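Local coordinates for oxetanocin-like protein (Pyrococcus furiosus, PDB 1XX7), which probably hydrolyses 2'-deoxyribonucleoside 5'-phosphates to the deoxyribonucleoside and phosphate, as a metal-dependent phosphatase of the HD-domain family, at residues I22-W27 with E36-H41; E66-I71 with G125-I130. All blocks are in the same frame, centred on the assembly; numbering follows the deposited sequence.

Contact 1: residues I22-W27 with E36-H41. With NI (nickel (II) ion), chain G.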
loop_
_atom_site.group_PDB
_atom_site.type_symbol
_atom_site.label_atom_id
_atom_site.label_comp_id
_atom_site.label_asym_id
_atom_site.label_seq_id
_atom_site.Cartn_x
_atom_site.Cartn_y
_atom_site.Cartn_z
ATOM N N ILE A 22 -8.519 4.805 -9.808
ATOM C CA ILE A 22 -7.772 5.944 -10.336
ATOM C C ILE A 22 -7.412 6.925 -9.194
ATOM O O ILE A 22 -8.284 7.357 -8.440
ATOM C CB ILE A 22 -8.564 6.609 -11.532
ATOM C CG1 ILE A 22 -8.525 5.666 -12.738
ATOM C CG2 ILE A 22 -7.961 7.951 -11.940
ATOM C CD1 ILE A 22 -9.612 5.931 -13.816
ATOM N N PRO A 23 -6.101 7.175 -8.982
ATOM C CA PRO A 23 -5.723 8.091 -7.905
ATOM C C PRO A 23 -5.927 9.592 -8.241
ATOM O O PRO A 23 -5.926 10.047 -9.402
ATOM C CB PRO A 23 -4.233 7.756 -7.628
ATOM C CG PRO A 23 -3.759 7.096 -8.818
ATOM C CD PRO A 23 -4.910 6.602 -9.657
ATOM N N ARG A 24 -6.204 10.317 -7.188
ATOM C CA ARG A 24 -6.111 11.738 -7.210
ATOM C C ARG A 24 -4.575 12.100 -7.292
ATOM O O ARG A 24 -3.814 11.967 -6.285
ATOM C CB ARG A 24 -6.791 12.247 -5.943
ATOM C CG ARG A 24 -8.295 12.015 -5.970
ATOM C CD ARG A 24 -9.020 13.206 -6.630
ATOM N NE ARG A 24 -8.995 14.375 -5.734
ATOM C CZ ARG A 24 -9.248 15.649 -6.093
ATOM N NH1 ARG A 24 -9.199 16.617 -5.182
ATOM N NH2 ARG A 24 -9.530 15.963 -7.352
ATOM N N MET A 25 -4.156 12.532 -8.486
ATOM C CA MET A 25 -2.724 12.609 -8.867
ATOM C C MET A 25 -1.938 13.696 -8.150
ATOM O O MET A 25 -0.775 13.495 -7.826
ATOM C CB MET A 25 -2.554 12.757 -10.394
ATOM C CG MET A 25 -2.759 11.455 -11.159
ATOM S SD MET A 25 -1.491 10.130 -10.909
ATOM C CE MET A 25 -0.068 11.064 -10.677
ATOM N N GLY A 26 -2.578 14.822 -7.891
ATOM C CA GLY A 26 -1.986 15.902 -7.101
ATOM C C GLY A 26 -1.328 15.375 -5.820
ATOM O O GLY A 26 -0.147 15.612 -5.578
ATOM N N TRP A 27 -2.073 14.603 -5.025
ATOM C CA TRP A 27 -1.507 14.022 -3.785
ATOM C C TRP A 27 -0.304 13.112 -4.118
ATOM O O TRP A 27 0.743 13.189 -3.492
ATOM C CB TRP A 27 -2.564 13.238 -2.977
ATOM C CG TRP A 27 -3.909 13.944 -2.816
ATOM C CD1 TRP A 27 -5.124 13.454 -3.173
ATOM C CD2 TRP A 27 -4.155 15.268 -2.268
ATOM N NE1 TRP A 27 -6.101 14.371 -2.903
ATOM C CE2 TRP A 27 -5.548 15.484 -2.323
ATOM C CE3 TRP A 27 -3.328 16.283 -1.733
ATOM C CZ2 TRP A 27 -6.154 16.681 -1.879
ATOM C CZ3 TRP A 27 -3.940 17.496 -1.276
ATOM C CH2 TRP A 27 -5.334 17.682 -1.376
ATOM N N GLU A 36 -6.106 9.123 -1.797
ATOM C CA GLU A 36 -7.519 8.878 -2.181
ATOM C C GLU A 36 -7.705 8.670 -3.681
ATOM O O GLU A 36 -6.952 9.135 -4.497
ATOM C CB GLU A 36 -8.395 10.030 -1.729
ATOM C CG GLU A 36 -7.972 11.401 -2.335
ATOM C CD GLU A 36 -9.059 12.441 -2.335
ATOM O OE1 GLU A 36 -10.180 12.183 -1.797
ATOM O OE2 GLU A 36 -8.775 13.535 -2.850
ATOM N N SER A 37 -8.724 7.917 -4.012
ATOM C CA SER A 37 -9.161 7.751 -5.352
ATOM C C SER A 37 -10.118 8.881 -5.766
ATOM O O SER A 37 -10.578 9.704 -4.931
ATOM C CB SER A 37 -9.825 6.381 -5.489
ATOM O OG SER A 37 -11.100 6.359 -4.865
ATOM N N VAL A 38 -10.420 8.904 -7.062
ATOM C CA VAL A 38 -11.360 9.875 -7.601
ATOM C C VAL A 38 -12.788 9.616 -7.064
ATOM O O VAL A 38 -13.568 10.560 -6.847
ATOM C CB VAL A 38 -11.324 9.896 -9.126
ATOM C CG1 VAL A 38 -12.366 10.878 -9.686
ATOM C CG2 VAL A 38 -9.945 10.280 -9.601
ATOM N N ALA A 39 -13.113 8.343 -6.829
ATOM C CA ALA A 39 -14.370 7.979 -6.218
ATOM C C ALA A 39 -14.471 8.409 -4.758
ATOM O O ALA A 39 -15.529 8.832 -4.327
ATOM C CB ALA A 39 -14.577 6.528 -6.329
ATOM N N ASP A 40 -13.389 8.244 -4.001
ATOM C CA ASP A 40 -13.269 8.728 -2.607
ATOM C C ASP A 40 -13.618 10.234 -2.559
ATOM O O ASP A 40 -14.424 10.704 -1.753
ATOM C CB ASP A 40 -11.820 8.542 -2.107
ATOM C CG ASP A 40 -11.509 7.128 -1.618
ATOM O OD1 ASP A 40 -12.447 6.451 -1.060
ATOM O OD2 ASP A 40 -10.307 6.699 -1.810
ATOM N N HIS A 41 -12.939 10.964 -3.436
ATOM C CA HIS A 41 -13.097 12.368 -3.609
ATOM C C HIS A 41 -14.514 12.739 -3.973
ATOM O O HIS A 41 -15.092 13.611 -3.340
ATOM C CB HIS A 41 -12.167 12.829 -4.740
ATOM C CG HIS A 41 -12.493 14.167 -5.260
ATOM N ND1 HIS A 41 -12.480 15.289 -4.467
ATOM C CD2 HIS A 41 -12.866 14.580 -6.495
ATOM C CE1 HIS A 41 -12.810 16.345 -5.189
ATOM N NE2 HIS A 41 -13.033 15.946 -6.422
HETATM NI NI NI G . -13.648 16.871 -8.361
HETATM O O HOH W 1 -9.623 15.929 -2.308
#

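Contact 2: residues E66-I71 with G125-I130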
loop_
_atom_site.group_PDB
_atom_site.type_symbol
_atom_site.label_atom_id
_atom_site.label_comp_id
_atom_site.label_asym_id
_atom_site.label_seq_id
_atom_site.Cartn_x
_atom_site.Cartn_y
_atom_site.Cartn_z
ATOM N N GLU A 66 -31.776 18.000 -6.418
ATOM C CA GLU A 66 -31.701 16.900 -7.336
ATOM C C GLU A 66 -30.637 17.136 -8.374
ATOM O O GLU A 66 -29.729 16.285 -8.529
ATOM C CB GLU A 66 -33.039 16.678 -8.036
ATOM C CG GLU A 66 -33.022 15.537 -8.981
ATOM C CD GLU A 66 -34.360 15.175 -9.531
ATOM O OE1 GLU A 66 -35.392 15.507 -8.917
ATOM O OE2 GLU A 66 -34.377 14.532 -10.582
ATOM N N LYS A 67 -30.735 18.284 -9.092
ATOM C CA LYS A 67 -29.695 18.635 -10.057
ATOM C C LYS A 67 -28.273 18.744 -9.470
ATOM O O LYS A 67 -27.323 18.282 -10.082
ATOM C CB LYS A 67 -30.039 19.916 -10.765
ATOM C CG LYS A 67 -28.954 20.399 -11.763
ATOM C CD LYS A 67 -29.334 21.729 -12.347
ATOM C CE LYS A 67 -30.265 21.568 -13.520
ATOM N NZ LYS A 67 -30.901 22.883 -13.848
ATOM N N ALA A 68 -28.134 19.349 -8.308
ATOM C CA ALA A 68 -26.839 19.520 -7.696
ATOM C C ALA A 68 -26.168 18.174 -7.302
ATOM O O ALA A 68 -24.960 18.015 -7.471
ATOM C CB ALA A 68 -26.937 20.462 -6.527
ATOM N N LEU A 69 -26.961 17.210 -6.829
ATOM C CA LEU A 69 -26.457 15.879 -6.520
ATOM C C LEU A 69 -26.123 15.111 -7.777
ATOM O O LEU A 69 -25.068 14.431 -7.819
ATOM C CB LEU A 69 -27.427 15.083 -5.632
ATOM C CG LEU A 69 -27.810 15.750 -4.313
ATOM C CD1 LEU A 69 -28.899 14.910 -3.564
ATOM C CD2 LEU A 69 -26.599 15.987 -3.454
ATOM N N LYS A 70 -26.929 15.223 -8.832
ATOM C CA LYS A 70 -26.539 14.543 -10.081
ATOM C C LYS A 70 -25.192 15.083 -10.593
ATOM O O LYS A 70 -24.343 14.329 -11.046
ATOM C CB LYS A 70 -27.566 14.704 -11.182
ATOM C CG LYS A 70 -28.881 14.003 -11.015
ATOM C CD LYS A 70 -29.767 14.311 -12.210
ATOM C CE LYS A 70 -31.125 13.678 -12.100
ATOM N NZ LYS A 70 -31.859 13.652 -13.433
ATOM N N ILE A 71 -25.008 16.396 -10.507
ATOM C CA ILE A 71 -23.779 17.032 -11.001
ATOM C C ILE A 71 -22.562 16.564 -10.205
ATOM O O ILE A 71 -21.537 16.273 -10.779
ATOM C CB ILE A 71 -23.861 18.578 -10.935
ATOM C CG1 ILE A 71 -24.902 19.122 -11.933
ATOM C CG2 ILE A 71 -22.467 19.216 -11.159
ATOM C CD1 ILE A 71 -25.291 20.596 -11.684
ATOM N N GLY A 125 -24.204 24.663 -10.439
ATOM C CA GLY A 125 -22.820 24.578 -10.884
ATOM C C GLY A 125 -21.827 25.210 -9.919
ATOM O O GLY A 125 -20.770 24.634 -9.632
ATOM N N GLN A 126 -22.147 26.404 -9.413
ATOM C CA GLN A 126 -21.316 27.062 -8.412
ATOM C C GLN A 126 -21.235 26.273 -7.123
ATOM O O GLN A 126 -20.163 26.209 -6.480
ATOM C CB GLN A 126 -21.894 28.419 -8.029
ATOM C CG GLN A 126 -21.927 29.468 -9.103
ATOM C CD GLN A 126 -22.625 30.720 -8.578
ATOM O OE1 GLN A 126 -22.265 31.240 -7.523
ATOM N NE2 GLN A 126 -23.596 31.201 -9.310
ATOM N N LEU A 127 -22.385 25.749 -6.694
ATOM C CA LEU A 127 -22.452 24.945 -5.475
ATOM C C LEU A 127 -21.499 23.707 -5.509
ATOM O O LEU A 127 -20.825 23.428 -4.535
ATOM C CB LEU A 127 -23.896 24.492 -5.175
ATOM C CG LEU A 127 -24.049 23.570 -3.941
ATOM C CD1 LEU A 127 -23.493 24.177 -2.688
ATOM C CD2 LEU A 127 -25.519 23.199 -3.732
ATOM N N VAL A 128 -21.489 22.985 -6.621
ATOM C CA VAL A 128 -20.678 21.789 -6.733
ATOM C C VAL A 128 -19.202 22.149 -6.896
ATOM O O VAL A 128 -18.348 21.439 -6.375
ATOM C CB VAL A 128 -21.154 20.860 -7.870
ATOM C CG1 VAL A 128 -20.297 19.623 -7.905
ATOM C CG2 VAL A 128 -22.614 20.445 -7.656
ATOM N N LYS A 129 -18.905 23.246 -7.594
ATOM C CA LYS A 129 -17.543 23.784 -7.618
ATOM C C LYS A 129 -16.995 24.158 -6.231
ATOM O O LYS A 129 -15.818 23.891 -5.886
ATOM C CB LYS A 129 -17.457 25.002 -8.570
ATOM C CG LYS A 129 -16.005 25.417 -8.952
ATOM C CD LYS A 129 -15.291 24.428 -9.912
ATOM C CE LYS A 129 -15.681 24.723 -11.378
ATOM N NZ LYS A 129 -15.137 23.810 -12.444
ATOM N N ILE A 130 -17.843 24.760 -5.418
ATOM C CA ILE A 130 -17.477 25.038 -4.055
ATOM C C ILE A 130 -17.204 23.747 -3.269
ATOM O O ILE A 130 -16.242 23.662 -2.551
ATOM C CB ILE A 130 -18.535 25.903 -3.364
ATOM C CG1 ILE A 130 -18.436 27.326 -3.907
ATOM C CG2 ILE A 130 -18.285 25.962 -1.838
ATOM C CD1 ILE A 130 -19.630 28.182 -3.547
#

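Contact 1: residues I22-W27 with E36-H41
R24 runs from the loop before helix 25-30 across the start of helix 38-58, and nearly every atom of its side chain meets something in E36-H41. CB packs against the carbonyl oxygen and CG of E36; CG lies 3.4 Å from S37 O. Bends at chi2 (-89°) and chi3 (-72°) fold the chain back, so that CD passes over H41 CB and NE turns to E36. The salt bridge R24 NE to E36 OE2 measures 3.0 Å and lies in the guanidinium plane, but it meets the oxygen from above the carboxylate plane. The guanidinium lies flat on the H41 imidazole, planes 2° apart, with CZ over the ring centre.

That imidazole is a metal ligand of the HD domain: H41 NE2 binds the nickel ion at 2.2 Å, with H75, D76 and D132 completing the protein ligands. Its ND1 is hydrogen-bonded to D135. R24 thus acts as a second-shell residue, covering one face of a ligand ring fixed at both nitrogens.

E36 OE2 is gripped by several donors. W27 NE1 reaches it at 2.8 Å from the face opposite R24 NE, and a water donates to the same oxygen while accepting from R24 NH1. The cluster probably favours an ionised carboxylate, whose OE1 pairs with K20 of the second subunit.

A single backbone bridge joins P23 and S37, flanked by the backbone hydrogen bonds from R24 N to E36 O (3.0 Å) and from V38 N to I22 O. S37 and D40 form a capping box: D40 N donates to S37 OG and S37 N to D40 OD2, while S37 OG is also hydrogen-bonded to D40 of the second subunit. The methyls I22 CG2 and V38 CG2 touch at 3.9 Å.

Contact 2: residues E66-I71 with G125-I130
In I71, chi1 of -68° turns CG2 anti to the backbone N, and in V128 a chi1 of -178° leaves CG2 opposite the carbonyl carbon; these two methyls meet at 3.7 Å. The side chains slant across each other, and I71 CG2 also touches V128 CB and CG1. V128 CG2 reaches further back along helix 65-74 as well, lying 3.4 Å from the carbonyl oxygen of A68.

A68 and V128 are also the nearest backbone pair, with CA atoms 6.6 Å apart. From the A68 methyl, L127 CD2 is 4.2 Å away. Elsewhere in the patch I71 CD1 comes to 4.4 Å from the backbone N of G125.

Here helix 65-74 packs on helix 123-145 in the all-helical HD-domain core, the axes of the two short segments 9.3 Å apart and crossing at -45°. Helix 38-58 closes one side, with T49 against A68 and with L52 and A53 against L127, while Y117 of helix 111-119 touches both I71 and V128. Each of the two packed helices leads on toward metal ligands, H75 and D76 following the first and D132 lying within the second. No hydrogen bond or salt bridge spans the segments, so between them the association rests on burial of apolar side chains and van der Waals contact.

How the contacts relate
Both contacts are buried, yet they lie on opposite sides of the chain's centre, their own centres about 19 Å apart. Contact 1 joins charged and aromatic groups, backbone bonds and a water, and includes one ligand of the nickel ion. Contact 2 is apolar helix-on-helix packing, with no metal ligand among its residues, although the side chain of V128 is about 7 Å from the nickel ion. Helix 38-58 begins in contact 1 and its later residues cover contact 2; helix 123-145 contributes to contact 2 and, further along, packs M136 on R24 and W27. The second subunit meets E36 and S37 of contact 1 directly, but beside contact 2 only residues of 66-71 that take no part in the packing.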